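Local coordinates for protein chitinase (Chromobacterium violaceum, PDB 4TXG) that probably binds chitin and hydrolyses its glycosidic bonds, as a family 18 glycoside hydrolase, at residues A[160-165]-A[186-191]; A[191-196]-A[250-255]; A[245-250]-A[305-310]; A[310-315]-A[393-398]; A[365-370]-A[389-394]. All coordinates share one frame; numbering follows the deposited sequence.

Contact 1: A[160-165]-A[186-191]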
# COMPACT_ATOMS: atom_id res chain seq x y z
N PHE A 160 -11.18 8.47 1.88
CA PHE A 160 -12.52 9.04 1.72
C PHE A 160 -13.00 8.79 0.31
O PHE A 160 -12.41 9.29 -0.64
CB PHE A 160 -12.49 10.54 2.00
CG PHE A 160 -13.81 11.22 1.77
CD1 PHE A 160 -14.77 11.24 2.78
CD2 PHE A 160 -14.10 11.83 0.56
CE1 PHE A 160 -15.99 11.87 2.59
CE2 PHE A 160 -15.32 12.46 0.35
CZ PHE A 160 -16.27 12.48 1.37
N THR A 161 -14.08 8.03 0.16
CA THR A 161 -14.58 7.72 -1.18
C THR A 161 -15.56 8.78 -1.65
O THR A 161 -16.37 9.29 -0.87
CB THR A 161 -15.25 6.33 -1.22
OG1 THR A 161 -16.34 6.29 -0.30
CG2 THR A 161 -14.24 5.24 -0.85
N SER A 162 -15.50 9.09 -2.95
CA SER A 162 -16.28 10.19 -3.52
C SER A 162 -17.74 9.86 -3.76
O SER A 162 -18.56 10.76 -3.99
CB SER A 162 -15.66 10.63 -4.85
OG SER A 162 -15.79 9.62 -5.84
N TRP A 163 -18.08 8.57 -3.72
CA TRP A 163 -19.37 8.15 -4.25
C TRP A 163 -20.49 7.96 -3.23
O TRP A 163 -21.57 7.51 -3.60
CB TRP A 163 -19.21 6.86 -5.07
CG TRP A 163 -18.41 5.73 -4.44
CD1 TRP A 163 -18.89 4.72 -3.65
CD2 TRP A 163 -17.01 5.48 -4.59
NE1 TRP A 163 -17.87 3.87 -3.29
CE2 TRP A 163 -16.70 4.31 -3.86
CE3 TRP A 163 -15.97 6.13 -5.28
CZ2 TRP A 163 -15.41 3.78 -3.80
CZ3 TRP A 163 -14.70 5.61 -5.22
CH2 TRP A 163 -14.43 4.45 -4.48
N ARG A 164 -20.26 8.31 -1.97
CA ARG A 164 -21.33 8.19 -0.97
C ARG A 164 -21.98 9.55 -0.70
O ARG A 164 -21.96 10.07 0.42
CB ARG A 164 -20.79 7.55 0.31
CG ARG A 164 -20.08 6.21 0.01
CD ARG A 164 -19.83 5.36 1.25
NE ARG A 164 -19.07 4.17 0.86
CZ ARG A 164 -19.62 3.07 0.35
NH1 ARG A 164 -20.93 3.01 0.18
NH2 ARG A 164 -18.85 2.04 -0.00
N THR A 165 -22.57 10.10 -1.75
CA THR A 165 -23.10 11.46 -1.73
C THR A 165 -24.51 11.50 -1.17
O THR A 165 -25.02 12.57 -0.86
CB THR A 165 -23.13 12.06 -3.14
OG1 THR A 165 -24.08 11.32 -3.93
CG2 THR A 165 -21.76 11.96 -3.78
N ILE A 186 -5.82 12.45 4.92
CA ILE A 186 -7.01 11.97 4.22
C ILE A 186 -6.70 11.82 2.75
O ILE A 186 -6.22 12.76 2.11
CB ILE A 186 -8.19 12.93 4.38
CG1 ILE A 186 -8.55 13.12 5.86
CG2 ILE A 186 -9.39 12.45 3.54
CD1 ILE A 186 -9.37 14.39 6.11
N ASN A 187 -6.98 10.64 2.21
CA ASN A 187 -6.81 10.37 0.79
C ASN A 187 -8.16 10.39 0.10
O ASN A 187 -9.06 9.63 0.48
CB ASN A 187 -6.16 9.00 0.57
CG ASN A 187 -4.70 8.95 0.97
OD1 ASN A 187 -4.05 9.98 1.14
ND2 ASN A 187 -4.18 7.74 1.09
N TYR A 188 -8.31 11.22 -0.92
CA TYR A 188 -9.55 11.29 -1.67
C TYR A 188 -9.54 10.30 -2.83
O TYR A 188 -8.66 10.36 -3.69
CB TYR A 188 -9.76 12.71 -2.20
CG TYR A 188 -11.04 12.92 -2.99
CD1 TYR A 188 -11.11 12.59 -4.34
CD2 TYR A 188 -12.16 13.46 -2.37
CE1 TYR A 188 -12.29 12.81 -5.07
CE2 TYR A 188 -13.33 13.67 -3.08
CZ TYR A 188 -13.39 13.34 -4.42
OH TYR A 188 -14.55 13.57 -5.12
N ALA A 189 -10.54 9.42 -2.85
CA ALA A 189 -10.64 8.36 -3.86
C ALA A 189 -11.86 8.56 -4.76
O ALA A 189 -12.97 8.65 -4.23
CB ALA A 189 -10.73 6.99 -3.16
N PHE A 190 -11.72 8.62 -6.09
CA PHE A 190 -10.47 8.53 -6.85
C PHE A 190 -10.41 9.56 -7.96
O PHE A 190 -11.44 9.85 -8.59
CB PHE A 190 -10.32 7.16 -7.53
CG PHE A 190 -9.90 6.05 -6.62
CD1 PHE A 190 -8.62 6.02 -6.09
CD2 PHE A 190 -10.77 5.01 -6.35
CE1 PHE A 190 -8.24 4.98 -5.27
CE2 PHE A 190 -10.39 3.97 -5.53
CZ PHE A 190 -9.12 3.96 -5.00
N ALA A 191 -9.21 10.06 -8.25
CA ALA A 191 -8.94 10.64 -9.56
C ALA A 191 -8.54 9.52 -10.52
O ALA A 191 -8.24 8.40 -10.10
CB ALA A 191 -7.85 11.71 -9.47
O HOH W 1 -14.17 9.44 -7.81

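Contact 2: A[191-196]-A[250-255]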
# COMPACT_ATOMS: atom_id res chain seq x y z
N ALA A 191 -9.21 10.06 -8.25
CA ALA A 191 -8.94 10.64 -9.56
C ALA A 191 -8.54 9.52 -10.52
O ALA A 191 -8.24 8.40 -10.10
CB ALA A 191 -7.85 11.71 -9.47
N HIS A 192 -8.53 9.82 -11.82
CA HIS A 192 -8.08 8.85 -12.81
C HIS A 192 -7.16 9.55 -13.80
O HIS A 192 -6.99 10.76 -13.75
CB HIS A 192 -9.27 8.23 -13.54
CG HIS A 192 -10.10 9.21 -14.30
ND1 HIS A 192 -11.20 9.84 -13.76
CD2 HIS A 192 -9.99 9.68 -15.57
CE1 HIS A 192 -11.73 10.65 -14.65
NE2 HIS A 192 -11.02 10.57 -15.77
N VAL A 193 -6.55 8.76 -14.67
CA VAL A 193 -5.75 9.28 -15.77
C VAL A 193 -6.65 9.40 -16.99
O VAL A 193 -7.18 8.39 -17.46
CB VAL A 193 -4.57 8.35 -16.08
CG1 VAL A 193 -3.76 8.89 -17.27
CG2 VAL A 193 -3.70 8.20 -14.84
N ASP A 194 -6.84 10.61 -17.50
CA ASP A 194 -7.83 10.76 -18.56
C ASP A 194 -7.20 10.52 -19.94
O ASP A 194 -6.04 10.14 -20.04
CB ASP A 194 -8.55 12.13 -18.49
CG ASP A 194 -7.67 13.33 -18.86
OD1 ASP A 194 -6.61 13.19 -19.50
OD2 ASP A 194 -8.10 14.46 -18.54
N GLY A 195 -8.00 10.71 -20.98
CA GLY A 195 -7.57 10.44 -22.35
C GLY A 195 -6.43 11.30 -22.85
O GLY A 195 -5.82 11.00 -23.88
N SER A 196 -6.13 12.38 -22.13
CA SER A 196 -5.01 13.24 -22.48
C SER A 196 -3.85 13.02 -21.51
O SER A 196 -2.93 13.85 -21.42
CB SER A 196 -5.44 14.70 -22.48
OG SER A 196 -6.43 14.92 -23.47
N ILE A 250 -4.66 13.55 -3.14
CA ILE A 250 -5.54 13.02 -4.17
C ILE A 250 -5.05 11.63 -4.60
O ILE A 250 -3.90 11.47 -5.03
CB ILE A 250 -5.65 14.01 -5.38
CG1 ILE A 250 -6.58 13.46 -6.46
CG2 ILE A 250 -4.26 14.39 -5.94
CD1 ILE A 250 -8.03 13.25 -5.98
N SER A 251 -5.89 10.62 -4.44
CA SER A 251 -5.52 9.27 -4.87
C SER A 251 -5.93 9.05 -6.31
O SER A 251 -7.05 9.39 -6.71
CB SER A 251 -6.14 8.20 -3.98
OG SER A 251 -5.75 8.38 -2.64
N VAL A 252 -5.03 8.47 -7.09
CA VAL A 252 -5.25 8.30 -8.52
C VAL A 252 -5.21 6.82 -8.88
O VAL A 252 -4.24 6.14 -8.58
CB VAL A 252 -4.19 9.06 -9.35
CG1 VAL A 252 -4.56 9.04 -10.84
CG2 VAL A 252 -4.01 10.48 -8.83
N GLY A 253 -6.28 6.32 -9.49
CA GLY A 253 -6.32 4.93 -9.93
C GLY A 253 -7.33 4.08 -9.17
O GLY A 253 -8.54 4.30 -9.25
N GLY A 254 -6.82 3.09 -8.44
CA GLY A 254 -7.68 2.11 -7.80
C GLY A 254 -7.95 0.96 -8.75
O GLY A 254 -7.49 0.97 -9.88
N TRP A 255 -8.72 -0.03 -8.29
CA TRP A 255 -8.93 -1.25 -9.06
C TRP A 255 -9.70 -0.97 -10.36
O TRP A 255 -9.33 -1.46 -11.42
CB TRP A 255 -9.67 -2.29 -8.22
CG TRP A 255 -9.82 -3.66 -8.87
CD1 TRP A 255 -10.99 -4.30 -9.18
CD2 TRP A 255 -8.76 -4.56 -9.25
NE1 TRP A 255 -10.73 -5.53 -9.74
CE2 TRP A 255 -9.37 -5.71 -9.80
CE3 TRP A 255 -7.36 -4.50 -9.21
CZ2 TRP A 255 -8.63 -6.80 -10.28
CZ3 TRP A 255 -6.63 -5.57 -9.69
CH2 TRP A 255 -7.27 -6.71 -10.22

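Contact 3: A[245-250]-A[305-310]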
# COMPACT_ATOMS: atom_id res chain seq x y z
N GLY A 245 -3.07 20.93 10.52
CA GLY A 245 -2.02 19.93 10.46
C GLY A 245 -2.41 18.74 9.62
O GLY A 245 -1.54 18.00 9.16
N VAL A 246 -3.71 18.56 9.40
CA VAL A 246 -4.19 17.40 8.66
C VAL A 246 -3.91 17.58 7.17
O VAL A 246 -4.23 18.61 6.59
CB VAL A 246 -5.69 17.16 8.89
CG1 VAL A 246 -6.21 16.02 8.01
CG2 VAL A 246 -5.95 16.86 10.36
N LYS A 247 -3.30 16.56 6.55
CA LYS A 247 -2.97 16.61 5.12
C LYS A 247 -4.09 16.02 4.27
O LYS A 247 -4.74 15.06 4.68
CB LYS A 247 -1.67 15.85 4.85
CG LYS A 247 -0.48 16.35 5.67
CD LYS A 247 -0.06 17.74 5.19
CE LYS A 247 0.75 18.49 6.24
NZ LYS A 247 1.87 17.66 6.74
N THR A 248 -4.31 16.57 3.08
CA THR A 248 -5.14 15.88 2.10
C THR A 248 -4.33 15.52 0.86
O THR A 248 -3.48 16.29 0.39
CB THR A 248 -6.37 16.71 1.68
OG1 THR A 248 -5.97 18.00 1.19
CG2 THR A 248 -7.30 16.89 2.88
N LEU A 249 -4.57 14.32 0.34
CA LEU A 249 -3.89 13.85 -0.86
C LEU A 249 -4.92 13.34 -1.86
O LEU A 249 -5.95 12.77 -1.46
CB LEU A 249 -2.87 12.75 -0.55
CG LEU A 249 -1.66 13.21 0.30
CD1 LEU A 249 -1.94 12.99 1.78
CD2 LEU A 249 -0.40 12.49 -0.13
N ILE A 250 -4.66 13.55 -3.14
CA ILE A 250 -5.54 13.02 -4.17
C ILE A 250 -5.05 11.63 -4.60
O ILE A 250 -3.90 11.47 -5.03
CB ILE A 250 -5.65 14.01 -5.38
CG1 ILE A 250 -6.58 13.46 -6.46
CG2 ILE A 250 -4.26 14.39 -5.94
CD1 ILE A 250 -8.03 13.25 -5.98
N GLY A 305 -5.70 22.93 -3.54
CA GLY A 305 -5.08 22.99 -2.22
C GLY A 305 -4.79 21.63 -1.59
O GLY A 305 -4.72 21.52 -0.37
N PHE A 306 -4.60 20.60 -2.41
CA PHE A 306 -4.14 19.32 -1.90
C PHE A 306 -2.67 19.39 -1.50
O PHE A 306 -1.90 20.18 -2.05
CB PHE A 306 -4.35 18.20 -2.92
CG PHE A 306 -5.76 17.66 -2.93
CD1 PHE A 306 -6.72 18.22 -3.75
CD2 PHE A 306 -6.11 16.59 -2.11
CE1 PHE A 306 -8.03 17.73 -3.76
CE2 PHE A 306 -7.41 16.08 -2.12
CZ PHE A 306 -8.37 16.66 -2.94
N ASP A 307 -2.28 18.54 -0.55
CA ASP A 307 -0.91 18.53 -0.04
C ASP A 307 -0.04 17.46 -0.69
O ASP A 307 1.15 17.37 -0.41
CB ASP A 307 -0.91 18.29 1.47
CG ASP A 307 -1.69 19.34 2.21
OD1 ASP A 307 -1.24 20.50 2.22
OD2 ASP A 307 -2.76 19.02 2.77
N GLY A 308 -0.64 16.64 -1.55
CA GLY A 308 0.13 15.58 -2.17
C GLY A 308 -0.69 14.74 -3.12
O GLY A 308 -1.91 14.92 -3.23
N VAL A 309 -0.01 13.83 -3.80
CA VAL A 309 -0.64 12.89 -4.72
C VAL A 309 -0.35 11.47 -4.23
O VAL A 309 0.78 11.17 -3.85
CB VAL A 309 -0.11 13.07 -6.16
CG1 VAL A 309 -0.74 12.06 -7.10
CG2 VAL A 309 -0.41 14.46 -6.64
N ASP A 310 -1.38 10.63 -4.24
CA ASP A 310 -1.27 9.23 -3.84
C ASP A 310 -1.48 8.38 -5.09
O ASP A 310 -2.56 8.36 -5.67
CB ASP A 310 -2.30 8.92 -2.75
CG ASP A 310 -2.30 7.46 -2.34
OD1 ASP A 310 -1.26 6.97 -1.84
OD2 ASP A 310 -3.37 6.81 -2.50

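Contact 4: A[310-315]-A[393-398]. With CS (cesium ion), chain D; CS (cesium ion), chain M.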
# COMPACT_ATOMS: atom_id res chain seq x y z
N ASP A 310 -1.38 10.63 -4.24
CA ASP A 310 -1.27 9.23 -3.84
C ASP A 310 -1.48 8.38 -5.09
O ASP A 310 -2.56 8.36 -5.67
CB ASP A 310 -2.30 8.92 -2.75
CG ASP A 310 -2.30 7.46 -2.34
OD1 ASP A 310 -1.26 6.97 -1.84
OD2 ASP A 310 -3.37 6.81 -2.50
N ILE A 311 -0.43 7.70 -5.53
CA ILE A 311 -0.51 6.91 -6.75
C ILE A 311 -1.00 5.51 -6.43
O ILE A 311 -0.34 4.77 -5.71
CB ILE A 311 0.86 6.83 -7.46
CG1 ILE A 311 1.34 8.23 -7.83
CG2 ILE A 311 0.78 5.90 -8.68
CD1 ILE A 311 0.41 8.97 -8.83
N ASP A 312 -2.18 5.15 -6.94
CA ASP A 312 -2.77 3.84 -6.67
C ASP A 312 -2.89 3.06 -7.99
O ASP A 312 -3.98 2.76 -8.47
CB ASP A 312 -4.14 4.02 -6.01
CG ASP A 312 -4.71 2.71 -5.49
OD1 ASP A 312 -4.08 1.64 -5.69
OD2 ASP A 312 -5.80 2.75 -4.89
N PHE A 313 -1.73 2.77 -8.56
CA PHE A 313 -1.59 2.06 -9.83
C PHE A 313 -1.68 0.56 -9.55
O PHE A 313 -0.76 -0.02 -8.96
CB PHE A 313 -0.24 2.49 -10.45
CG PHE A 313 0.10 1.91 -11.82
CD1 PHE A 313 -0.60 0.85 -12.39
CD2 PHE A 313 1.17 2.44 -12.51
CE1 PHE A 313 -0.23 0.34 -13.64
CE2 PHE A 313 1.54 1.95 -13.77
CZ PHE A 313 0.84 0.89 -14.33
N GLU A 314 -2.79 -0.07 -9.94
CA GLU A 314 -3.00 -1.49 -9.67
C GLU A 314 -3.03 -2.30 -10.98
O GLU A 314 -4.11 -2.47 -11.55
CB GLU A 314 -4.30 -1.70 -8.88
CG GLU A 314 -4.36 -0.87 -7.57
CD GLU A 314 -5.56 -1.17 -6.65
OE1 GLU A 314 -6.36 -2.09 -6.93
OE2 GLU A 314 -5.70 -0.46 -5.63
N TYR A 315 -1.89 -2.83 -11.45
CA TYR A 315 -0.58 -2.79 -10.79
C TYR A 315 0.52 -2.75 -11.83
O TYR A 315 0.36 -3.35 -12.90
CB TYR A 315 -0.33 -4.04 -9.93
CG TYR A 315 -1.31 -4.22 -8.82
CD1 TYR A 315 -1.12 -3.59 -7.61
CD2 TYR A 315 -2.43 -5.02 -8.99
CE1 TYR A 315 -2.01 -3.75 -6.58
CE2 TYR A 315 -3.34 -5.18 -7.98
CZ TYR A 315 -3.12 -4.54 -6.77
OH TYR A 315 -4.03 -4.71 -5.75
N ASN A 393 1.50 3.37 1.49
CA ASN A 393 0.34 2.82 2.19
C ASN A 393 0.18 1.40 1.72
O ASN A 393 -0.26 1.18 0.58
CB ASN A 393 -0.91 3.65 1.90
CG ASN A 393 -0.77 5.08 2.36
OD1 ASN A 393 -0.31 5.33 3.48
ND2 ASN A 393 -1.12 6.03 1.50
N VAL A 394 0.54 0.44 2.56
CA VAL A 394 0.57 -0.94 2.12
C VAL A 394 -0.83 -1.53 2.19
O VAL A 394 -1.48 -1.47 3.24
CB VAL A 394 1.54 -1.80 2.97
CG1 VAL A 394 1.50 -3.25 2.48
CG2 VAL A 394 2.96 -1.22 2.92
N MET A 395 -1.31 -2.08 1.08
CA MET A 395 -2.68 -2.60 1.01
C MET A 395 -2.70 -4.02 1.56
O MET A 395 -2.91 -5.01 0.84
CB MET A 395 -3.22 -2.52 -0.42
CG MET A 395 -3.45 -1.07 -0.85
SD MET A 395 -4.09 -0.87 -2.53
CE MET A 395 -2.74 -1.59 -3.45
N SER A 396 -2.46 -4.10 2.87
CA SER A 396 -2.46 -5.35 3.62
C SER A 396 -3.89 -5.73 4.00
O SER A 396 -4.23 -5.90 5.17
CB SER A 396 -1.57 -5.22 4.86
OG SER A 396 -1.68 -3.94 5.46
N TYR A 397 -4.72 -5.84 2.97
CA TYR A 397 -6.08 -6.33 3.10
C TYR A 397 -6.43 -6.90 1.74
O TYR A 397 -5.62 -6.84 0.81
CB TYR A 397 -7.05 -5.23 3.54
CG TYR A 397 -6.89 -3.87 2.84
CD1 TYR A 397 -7.12 -3.73 1.48
CD2 TYR A 397 -6.53 -2.74 3.56
CE1 TYR A 397 -6.97 -2.49 0.85
CE2 TYR A 397 -6.39 -1.50 2.94
CZ TYR A 397 -6.62 -1.39 1.59
OH TYR A 397 -6.48 -0.16 0.97
N ASP A 398 -7.64 -7.46 1.61
CA ASP A 398 -8.00 -8.25 0.44
C ASP A 398 -6.96 -9.32 0.12
O ASP A 398 -6.71 -9.63 -1.04
CB ASP A 398 -8.23 -7.36 -0.78
CG ASP A 398 -9.55 -6.62 -0.71
OD1 ASP A 398 -10.37 -6.94 0.18
OD2 ASP A 398 -9.78 -5.73 -1.55
CS CS D . -6.99 -2.51 -3.78
CS CS M . -10.13 -2.31 -0.64
O HOH W 2 -7.42 0.76 -3.67
O HOH W 3 -6.80 -4.88 -5.77
O HOH W 4 -7.87 -0.07 -1.53
O HOH W 5 -10.32 -2.73 -4.44
O HOH W 6 -7.89 -4.66 -2.40

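Contact 5: A[365-370]-A[389-394]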
# COMPACT_ATOMS: atom_id res chain seq x y z
N GLN A 365 3.77 16.11 -0.99
CA GLN A 365 4.12 14.71 -0.77
C GLN A 365 3.72 13.83 -1.96
O GLN A 365 2.72 14.08 -2.62
CB GLN A 365 3.47 14.19 0.52
CG GLN A 365 4.14 14.69 1.81
CD GLN A 365 3.51 14.11 3.08
OE1 GLN A 365 2.29 14.15 3.24
NE2 GLN A 365 4.35 13.58 3.98
N ILE A 366 4.53 12.81 -2.23
CA ILE A 366 4.10 11.73 -3.12
C ILE A 366 4.00 10.45 -2.32
O ILE A 366 4.97 10.04 -1.68
CB ILE A 366 5.06 11.49 -4.28
CG1 ILE A 366 5.33 12.79 -5.01
CG2 ILE A 366 4.49 10.43 -5.24
CD1 ILE A 366 6.26 12.62 -6.16
N THR A 367 2.83 9.84 -2.33
CA THR A 367 2.68 8.55 -1.69
C THR A 367 2.16 7.54 -2.71
O THR A 367 1.81 7.89 -3.83
CB THR A 367 1.74 8.65 -0.47
OG1 THR A 367 0.40 8.93 -0.89
CG2 THR A 367 2.20 9.77 0.46
N ALA A 368 2.13 6.27 -2.31
CA ALA A 368 1.57 5.26 -3.18
C ALA A 368 0.88 4.19 -2.36
O ALA A 368 1.34 3.83 -1.29
CB ALA A 368 2.66 4.62 -4.07
N ALA A 369 -0.25 3.73 -2.88
CA ALA A 369 -0.90 2.53 -2.36
C ALA A 369 -0.24 1.35 -3.06
O ALA A 369 -0.28 1.26 -4.30
CB ALA A 369 -2.39 2.57 -2.62
N VAL A 370 0.38 0.48 -2.28
CA VAL A 370 1.27 -0.54 -2.81
C VAL A 370 0.80 -1.93 -2.37
O VAL A 370 0.20 -2.07 -1.30
CB VAL A 370 2.74 -0.29 -2.36
CG1 VAL A 370 3.26 1.03 -2.91
CG2 VAL A 370 2.86 -0.32 -0.84
N LEU A 389 9.24 8.02 -2.88
CA LEU A 389 7.98 8.16 -2.17
C LEU A 389 8.16 8.67 -0.74
O LEU A 389 8.94 8.11 0.04
CB LEU A 389 7.25 6.81 -2.13
CG LEU A 389 6.96 6.24 -3.52
CD1 LEU A 389 6.40 4.82 -3.41
CD2 LEU A 389 5.97 7.15 -4.25
N ASP A 390 7.44 9.72 -0.40
CA ASP A 390 7.45 10.19 0.98
C ASP A 390 7.07 9.07 1.93
O ASP A 390 7.68 8.91 2.99
CB ASP A 390 6.53 11.38 1.15
CG ASP A 390 7.09 12.62 0.52
OD1 ASP A 390 7.83 13.35 1.22
OD2 ASP A 390 6.84 12.84 -0.68
N PHE A 391 6.04 8.31 1.57
CA PHE A 391 5.74 7.07 2.27
C PHE A 391 4.84 6.18 1.44
O PHE A 391 4.29 6.63 0.42
CB PHE A 391 5.12 7.33 3.67
CG PHE A 391 3.87 8.17 3.67
CD1 PHE A 391 2.63 7.61 3.39
CD2 PHE A 391 3.92 9.52 4.02
CE1 PHE A 391 1.46 8.37 3.44
CE2 PHE A 391 2.75 10.29 4.05
CZ PHE A 391 1.53 9.71 3.77
N VAL A 392 4.72 4.92 1.84
CA VAL A 392 3.80 4.01 1.17
C VAL A 392 2.65 3.65 2.09
O VAL A 392 2.81 3.64 3.30
CB VAL A 392 4.49 2.72 0.68
CG1 VAL A 392 5.52 3.05 -0.39
CG2 VAL A 392 5.13 1.94 1.83
N ASN A 393 1.50 3.37 1.49
CA ASN A 393 0.34 2.82 2.19
C ASN A 393 0.18 1.40 1.72
O ASN A 393 -0.26 1.18 0.58
CB ASN A 393 -0.91 3.65 1.90
CG ASN A 393 -0.77 5.08 2.36
OD1 ASN A 393 -0.31 5.33 3.48
ND2 ASN A 393 -1.12 6.03 1.50
N VAL A 394 0.54 0.44 2.56
CA VAL A 394 0.57 -0.94 2.12
C VAL A 394 -0.83 -1.53 2.19
O VAL A 394 -1.48 -1.47 3.24
CB VAL A 394 1.54 -1.80 2.97
CG1 VAL A 394 1.50 -3.25 2.48
CG2 VAL A 394 2.96 -1.22 2.92
O HOH W 7 -1.36 8.97 1.43

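Contact 1: A[160-165]-A[186-191]
F160 and T161 pair in parallel with Y188 and A189: F160 N gives a nearly straight bond to N187 O (2.8 Å), A189 N returns one to F160 O (2.9 Å), and S162 N, just past the strand end, still reaches A189 O. F160 and Y188 share one face of the sheet. Both carry CG opposite the backbone N (chi1 176° and -179°), which brings CD2 of Y188 to the edge of the F160 ring, 3.9 Å from F160 CD2. Farther along the tyrosine, its OH packs on S162 CB at 3.2 Å. S162 OG meets water 1 at 2.6 Å, and that water accepts from F190 N, so it bridges the two segments beside the cis peptide between A189 and F190. On the side of T161 and A189, W163, in the loop after the strand, folds back so that T161 CB stands above the indole, the ring edge 4.1 Å (CZ3) from F190 CD2. These are the first two neighbouring strands of the family 18 barrel. Helix 231-242 covers the F160 and Y188 side, where H232 and F233 meet these rings edge to face, while W603 of strand 599-603 packs on T161, W163 and A189, and E604 takes the T161 hydroxyl.

Contact 2: A[191-196]-A[250-255]
The flat groups that join A191 to S251 and G253 are peptides. A191 N bonds S251 O at 2.7 Å, nearly in line with that carbonyl, whereas G253 N comes to A191 O (2.9 Å) tilted from the carbonyl plane. H192 sets its CB away from 250-255, and its imidazole meets the ring of Y261 with the planes about 20° apart. Two adjacent parallel barrel strands are joined here, and the S251-V252-G253-G254 run matches the SxGG motif of family 18 chitinases. The strands twist by 42° and come together at A191 and V252, the one bridged pair. A191 CB sits among apolar branches: I250 CG1 lies 3.7 Å away, brought there by a first torsion that sets it opposite the backbone N, and V252 CG2 closes in at 4.1 Å. The other branch, V252 CG1, packs over H192 C; the V252 and V193 side chains cross at about a right angle, CG1 4.2 Å from V193 CG2. G253 and G254 both have positive phi, and at their backbone angles a side chain would run into the preceding carbonyl. Helix 287-304 backs the side of A191 and V252, with F293 on V193 and V252. S251 OG bonds D310. Where the chain leaves the sheet it makes an Asx turn: S196 N meets D194 OD1 at 2.8 Å from 45° above the carboxylate plane.

Contact 3: A[245-250]-A[305-310]
T248 and D307 are joined by a pair of hydrogen bonds. T248 N donates to the anti lone pair of D307 OD2 (2.9 Å), and D307 N returns a bond to T248 O (2.7 Å), so the carboxylate stands in for a strand partner before the second strand has begun. Farther on, the bonds become those of a parallel sheet: I250 N to G308 O, then D310 N to I250 O at 2.8 Å, the last approaching from above the carbonyl plane. Charge gathers on the same aspartate. K240 binds D307 OD2 and also the T248 hydroxyl and G305 O, while R362 takes D307 OD1; K247 instead lays its CD across the D307 carboxylate carbon, 3.8 Å from CG. The strands belong to a crossover of the barrel in which helix 287-304 leads into G305, whose positive phi turns the chain out of the helix, and D307 is the first aspartate of the DxxDxDxE signature of family 18. A CH-pi contact sets I250 CB over the face of the F306 ring, 4.2 Å from its centroid and 12° off the normal, and L249 N lies at the ring edge, in its plane. Apolar packing completes the set: L249 CD2 settles 3.7 Å from the bare CA of G308, and I250 CG2 runs beside V309 CG2 at 3.9 Å, both side chains pointing the same way.

Contact 4: A[310-315]-A[393-398]
E314 and M395 cross at an angle, with OE2 of the glutamate 3.5 Å from SD of the methionine. Both contribute to the shell of one cesium ion, which waters complete: E314 offers OE1 and OE2 (3.2 and 3.0 Å from the metal), and M395 SD stands 3.6 Å from it. Y315 meets M395 from the opposite direction, taking the methyl CE at its ring edge, 3.9 Å from CE1, while E314 CB covers one face of that ring. A bend at the last torsion (chi3 -62°) swings CE toward the tyrosine. D312 lies obliquely to the thioether, and its OD2 accepts from a water bound to the cesium. Deeper in, the D310 carboxylate and N393 amide planes are turned 52° apart, and D310 OD1 bonds to T367. A water on Y397 OH links this ion to a second cesium, which D398 and Y464 help to hold. D310, D312 and E314 lie in the DxxDxDxE signature, placing the arrangement in what is probably the active-site end of the family 18 barrel.

Contact 5: A[365-370]-A[389-394]
D390 reaches back to I366 just before strand 391-395 settles beside strand 365-371, the two parallel strands of a beta-alpha-beta unit of the barrel. From CB outward, the aspartate first touches I366 O (3.5 Å), whose carbonyl also accepts from D390 N at 2.8 Å. CG passes Q365 CG at 3.8 Å, the two side chains crossing at a slant. At the tip OD2 takes the I366 N-H (2.8 Å) on its anti side, 30° out of the carboxylate plane, and also binds R350; OD1 turns to Y140 and Y363. The next residue, F391, keeps its ring beside T367, whose CG2 makes a CH-pi contact over the face, 3.4 Å from the centroid, while Q365 NE2 comes to the ring edge and is hydrogen-bonded to Y140. On the other face of the sheet I366 CG2 meets L389 CD2, and V370 packs on V392 and V394. T367 OG1, which also bonds D310, accepts from a water (2.9 Å) that in turn accepts from N393 ND2 (3.0 Å).

Overall arrangement
From the N terminus, contact 1 closes a short loop of 20 residues between strands 155-161 and 185-193. Contact 2 opens where it ends, at A191, and joins strand 185-193 to 247-253. Contact 3 carries on to strand 308-312, and its segments alternate with those of contact 2, so those loops cross at I250. Contact 4 starts from D310, where contact 3 stops, and spans 77 residues to strand 391-395. Contact 5 opens within that span and ends on the same strand, sharing N393 and V394. Strand 365-371 lies between the strands of contact 4, tied to D310 through T367. Together they follow six consecutive barrel strands.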